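Local coordinates for uncharacterized protein (Ruminococcus gnavus, PDB 4QAN) that is of unknown function but has a cystatin-like fold, is a divergent member of the NTF2-like superfamily and binds magnesium, at residues 67-71 against 177-181; 75-79 against 90-94. One frame throughout, in Å; residues are numbered along the deposited sequence.

Contact 1 (67-71 against 177-181)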
loop_
_atom_site.group_PDB
_atom_site.type_symbol
_atom_site.label_atom_id
_atom_site.label_comp_id
_atom_site.label_asym_id
_atom_site.label_seq_id
_atom_site.Cartn_x
_atom_site.Cartn_y
_atom_site.Cartn_z
ATOM N N GLU A 67 5.382 -17.672 6.628
ATOM C CA GLU A 67 4.983 -18.077 5.284
ATOM C C GLU A 67 5.814 -17.424 4.150
ATOM O O GLU A 67 5.935 -18.004 3.065
ATOM C CB GLU A 67 3.485 -17.781 5.102
ATOM C CG GLU A 67 2.943 -17.862 3.677
ATOM C CD GLU A 67 2.941 -19.269 3.083
ATOM O OE1 GLU A 67 3.173 -20.254 3.828
ATOM O OE2 GLU A 67 2.676 -19.382 1.860
ATOM N N LEU A 68 6.387 -16.243 4.386
ATOM C CA LEU A 68 7.128 -15.523 3.340
ATOM C C LEU A 68 8.557 -15.159 3.755
ATOM O O LEU A 68 8.929 -13.984 3.754
ATOM C CB LEU A 68 6.371 -14.249 2.960
ATOM C CG LEU A 68 4.868 -14.379 2.713
ATOM C CD1 LEU A 68 4.231 -13.004 2.603
ATOM C CD2 LEU A 68 4.593 -15.197 1.464
ATOM N N PRO A 69 9.382 -16.165 4.080
ATOM C CA PRO A 69 10.686 -15.907 4.718
ATOM C C PRO A 69 11.700 -15.132 3.857
ATOM O O PRO A 69 12.603 -14.491 4.403
ATOM C CB PRO A 69 11.201 -17.312 5.032
ATOM C CG PRO A 69 10.569 -18.175 3.987
ATOM C CD PRO A 69 9.201 -17.591 3.754
ATOM N N GLY A 70 11.543 -15.197 2.534
ATOM C CA GLY A 70 12.405 -14.478 1.590
ATOM C C GLY A 70 12.026 -13.023 1.363
ATOM O O GLY A 70 12.747 -12.295 0.690
HETATM N N MSE A 71 10.888 -12.604 1.912
HETATM C CA MSE A 71 10.456 -11.204 1.871
HETATM C C MSE A 71 11.408 -10.473 2.773
HETATM O O MSE A 71 11.775 -10.984 3.834
HETATM C CB MSE A 71 9.026 -11.111 2.440
HETATM C CG MSE A 71 7.969 -10.364 1.639
HETATM SE SE MSE A 71 7.644 -11.191 -0.121
HETATM C CE MSE A 71 7.416 -9.483 -1.085
ATOM N N LEU A 177 -0.977 -15.877 -0.877
ATOM C CA LEU A 177 -1.078 -14.577 -0.256
ATOM C C LEU A 177 -0.823 -13.485 -1.274
ATOM O O LEU A 177 -0.002 -13.646 -2.189
ATOM C CB LEU A 177 -0.053 -14.433 0.881
ATOM C CG LEU A 177 -0.208 -15.275 2.148
ATOM C CD1 LEU A 177 0.854 -14.867 3.158
ATOM C CD2 LEU A 177 -1.598 -15.148 2.770
ATOM N N LEU A 178 -1.503 -12.359 -1.077
ATOM C CA LEU A 178 -1.290 -11.143 -1.866
ATOM C C LEU A 178 0.195 -10.794 -2.056
ATOM O O LEU A 178 0.584 -10.313 -3.116
ATOM C CB LEU A 178 -2.007 -9.970 -1.205
ATOM C CG LEU A 178 -1.957 -8.615 -1.914
ATOM C CD1 LEU A 178 -2.605 -8.693 -3.287
ATOM C CD2 LEU A 178 -2.618 -7.538 -1.058
ATOM N N TYR A 179 1.032 -11.043 -1.054
ATOM C CA TYR A 179 2.409 -10.557 -1.120
ATOM C C TYR A 179 3.390 -11.548 -1.726
ATOM O O TYR A 179 4.583 -11.251 -1.813
ATOM C CB TYR A 179 2.894 -10.111 0.262
ATOM C CG TYR A 179 1.810 -9.462 1.086
ATOM C CD1 TYR A 179 1.316 -8.209 0.767
ATOM C CD2 TYR A 179 1.264 -10.124 2.165
ATOM C CE1 TYR A 179 0.310 -7.630 1.518
ATOM C CE2 TYR A 179 0.260 -9.562 2.916
ATOM C CZ TYR A 179 -0.213 -8.321 2.594
ATOM O OH TYR A 179 -1.217 -7.805 3.367
ATOM N N GLU A 180 2.919 -12.719 -2.145
ATOM C CA GLU A 180 3.822 -13.676 -2.770
ATOM C C GLU A 180 4.219 -13.186 -4.154
ATOM O O GLU A 180 3.444 -12.512 -4.829
ATOM C CB GLU A 180 3.201 -15.059 -2.853
ATOM C CG GLU A 180 3.033 -15.727 -1.504
ATOM C CD GLU A 180 2.427 -17.108 -1.612
ATOM O OE1 GLU A 180 2.731 -17.806 -2.607
ATOM O OE2 GLU A 180 1.658 -17.490 -0.699
ATOM N N THR A 181 5.438 -13.523 -4.564
ATOM C CA THR A 181 5.992 -13.037 -5.817
ATOM C C THR A 181 6.100 -14.167 -6.828
ATOM O O THR A 181 6.195 -15.343 -6.456
ATOM C CB THR A 181 7.393 -12.449 -5.599
ATOM O OG1 THR A 181 8.309 -13.505 -5.273
ATOM C CG2 THR A 181 7.375 -11.429 -4.471
#

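Contact 2 (75-79 against 90-94)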
loop_
_atom_site.group_PDB
_atom_site.type_symbol
_atom_site.label_atom_id
_atom_site.label_comp_id
_atom_site.label_asym_id
_atom_site.label_seq_id
_atom_site.Cartn_x
_atom_site.Cartn_y
_atom_site.Cartn_z
ATOM N N ASP A 75 9.553 -4.605 2.040
ATOM C CA ASP A 75 8.691 -5.021 0.927
ATOM C C ASP A 75 7.298 -5.471 1.369
ATOM O O ASP A 75 6.448 -5.757 0.532
ATOM C CB ASP A 75 9.368 -6.115 0.090
ATOM C CG ASP A 75 10.644 -5.622 -0.603
ATOM O OD1 ASP A 75 10.771 -4.407 -0.862
ATOM O OD2 ASP A 75 11.525 -6.450 -0.889
ATOM N N LEU A 76 7.055 -5.530 2.675
ATOM C CA LEU A 76 5.720 -5.825 3.193
ATOM C C LEU A 76 5.049 -4.556 3.750
ATOM O O LEU A 76 5.735 -3.718 4.340
ATOM C CB LEU A 76 5.799 -6.893 4.290
ATOM C CG LEU A 76 6.073 -8.327 3.807
ATOM C CD1 LEU A 76 6.260 -9.282 4.978
ATOM C CD2 LEU A 76 4.968 -8.838 2.890
ATOM N N PRO A 77 3.709 -4.425 3.587
ATOM C CA PRO A 77 2.983 -3.267 4.142
ATOM C C PRO A 77 3.148 -3.112 5.656
ATOM O O PRO A 77 3.411 -4.089 6.356
ATOM C CB PRO A 77 1.503 -3.559 3.807
ATOM C CG PRO A 77 1.534 -4.523 2.672
ATOM C CD PRO A 77 2.818 -5.316 2.812
ATOM N N ALA A 78 2.990 -1.887 6.142
ATOM C CA ALA A 78 3.228 -1.563 7.555
ATOM C C ALA A 78 2.315 -2.370 8.459
ATOM O O ALA A 78 1.223 -2.748 8.023
ATOM C CB ALA A 78 3.018 -0.068 7.791
ATOM N N PRO A 79 2.749 -2.629 9.720
ATOM C CA PRO A 79 2.034 -3.466 10.681
ATOM C C PRO A 79 0.844 -2.779 11.399
ATOM O O PRO A 79 0.833 -2.611 12.629
ATOM C CB PRO A 79 3.140 -3.861 11.668
ATOM C CG PRO A 79 4.045 -2.688 11.669
ATOM C CD PRO A 79 4.079 -2.245 10.237
ATOM N N THR A 90 -0.573 1.302 5.140
ATOM C CA THR A 90 -0.903 -0.077 4.868
ATOM C C THR A 90 -2.010 -0.115 3.824
ATOM O O THR A 90 -1.897 -0.836 2.826
ATOM C CB THR A 90 -1.320 -0.842 6.149
ATOM O OG1 THR A 90 -0.297 -0.732 7.149
ATOM C CG2 THR A 90 -1.520 -2.313 5.859
ATOM N N SER A 91 -3.044 0.693 4.028
ATOM C CA SER A 91 -4.133 0.804 3.048
ATOM C C SER A 91 -3.611 1.196 1.676
ATOM O O SER A 91 -3.972 0.580 0.681
ATOM C CB SER A 91 -5.201 1.803 3.485
ATOM O OG SER A 91 -6.057 2.123 2.393
ATOM N N ALA A 92 -2.751 2.201 1.635
ATOM C CA ALA A 92 -2.232 2.693 0.371
ATOM C C ALA A 92 -1.347 1.689 -0.337
ATOM O O ALA A 92 -1.447 1.550 -1.550
ATOM C CB ALA A 92 -1.506 4.008 0.566
ATOM N N GLU A 93 -0.478 0.990 0.388
ATOM C CA GLU A 93 0.342 -0.016 -0.271
ATOM C C GLU A 93 -0.506 -1.176 -0.764
ATOM O O GLU A 93 -0.303 -1.659 -1.858
ATOM C CB GLU A 93 1.462 -0.515 0.624
ATOM C CG GLU A 93 2.591 0.481 0.799
ATOM C CD GLU A 93 3.891 -0.204 1.131
ATOM O OE1 GLU A 93 4.428 -0.868 0.226
ATOM O OE2 GLU A 93 4.383 -0.089 2.282
HETATM N N MSE A 94 -1.452 -1.618 0.047
HETATM C CA MSE A 94 -2.293 -2.746 -0.327
HETATM C C MSE A 94 -3.076 -2.412 -1.562
HETATM O O MSE A 94 -3.137 -3.212 -2.489
HETATM C CB MSE A 94 -3.226 -3.108 0.817
HETATM C CG MSE A 94 -2.449 -3.827 1.921
HETATM SE SE MSE A 94 -3.754 -4.561 3.190
HETATM C CE MSE A 94 -4.118 -6.153 2.099
HETATM O O HOH W 1 2.713 0.167 4.179
#

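Contact 1 (67-71 against 177-181)
Leu-68 reaches into the turn 177-181 with both methyl groups. Its CD2 meets the side chain of Glu-180 at CG, 3.4 Å away. Its CD1 touches two residues, 3.9 Å from CD1 of Leu-177 and 4.0 Å from CB of Tyr-179. This methyl comes to the edge of the Tyr-179 ring, near its plane, and the two side chains cross at about a right angle. The first torsion of Leu-68 (chi1 -47°) turns CG away from its own carbonyl carbon.

Glu-67 comes in beside it. Its CG rests on CD1 of Leu-177 at 3.7 Å, and a bend at chi2 (67°) swings the carboxylate round toward Glu-180. The two OE2 atoms of Glu-67 and Glu-180 are 3.3 Å apart, with the carboxylate planes turned 51° to each other. Both are acceptors, so this is no bond. Arg-128 forms a salt bridge to each OE2 and probably offsets the like charges. The OE2 of Glu-180 also takes the N-H of Leu-177 at 3.1 Å, from above the carboxylate plane. That bond ties the side chain back across its own type I turn.

Met-71, a selenomethionine, reaches the second half of the segment 177-181. Its CE lies 3.4 Å from the carbonyl O of Tyr-179 and meets CG2 of Thr-181 tip to tip.

The contact joins two type I turns, Leu-68 to Met-71 and Leu-177 to Glu-180; the first touches through its two end residues. It follows helix 61-67, and the second lies between strands 167-172 and 187-188 of the antiparallel sheet. Helix 126-135 borders Glu-67 and Leu-177, while helix 87-108 packs on Leu-178 and Tyr-179.

Contact 2 (75-79 against 90-94)
The hydroxyl OG1 of Thr-90 donates a hydrogen bond to the carbonyl O of Ala-78, at 2.7 Å. It comes from above the carbonyl plane, 50° out of it, with a C=O...donor angle of 113°. The same OG1 is also hydrogen-bonded to OG1 of Thr-80. The first torsion of Thr-90 (chi1 -55°) puts OG1 beside its own backbone N and sends CG2 the other way, to 3.9 Å from CB of Pro-77. The methyl of Ala-78 also touches the hydroxyl, CB to OG1 at 3.4 Å.

One turn further along the helix, Glu-93 reaches the same loop through water. The water accepts the N-H of Ala-78 at 2.9 Å and donates to OE2 of Glu-93 over a short distance. The direct distance from that OE2 to the Ala-78 N is too long for a bond, so the water bridges the two. The OE2 also forms a salt bridge to Lys-268 of helix 254-275, whose NZ bonds to the carbonyl O of Leu-76 as well. One lysine therefore links the loop and the glutamate.

Pro-77 packs beside these polar links. Its CG lies 4.1 Å from CG of Met-94, a selenomethionine, and the two side chains cross at about a right angle.

Thr-90, Glu-93 and Met-94 are spaced three and four apart and present one side of helix 87-108. An irregular proline-rich segment, Pro-77 to Pro-79, lies along that side. A loop is joined to the helix by a side-chain bond to a backbone carbonyl and by a water bridge, in a protein with a cystatin-like fold.

The centres of contacts 1 and 2 are 13 Å apart. Along the chain the order is 67-71, 75-79, 90-94 and 177-181, so contact 2 is a short local closure within the much longer one made by contact 1. Segments 67-71 and 75-79 belong to the single loop between helices 61-67 and 87-108. The two contacts touch directly. Tyr-179 packs on Leu-76, Pro-77 and Met-94, and Met-71 packs on Leu-76. One loop is thus held on two fronts, by the turn leading from strand 167-172 and by helix 87-108. Through Lys-268, contact 2 also reaches helix 254-275. Both lie away from Ser-360, a magnesium-binding residue.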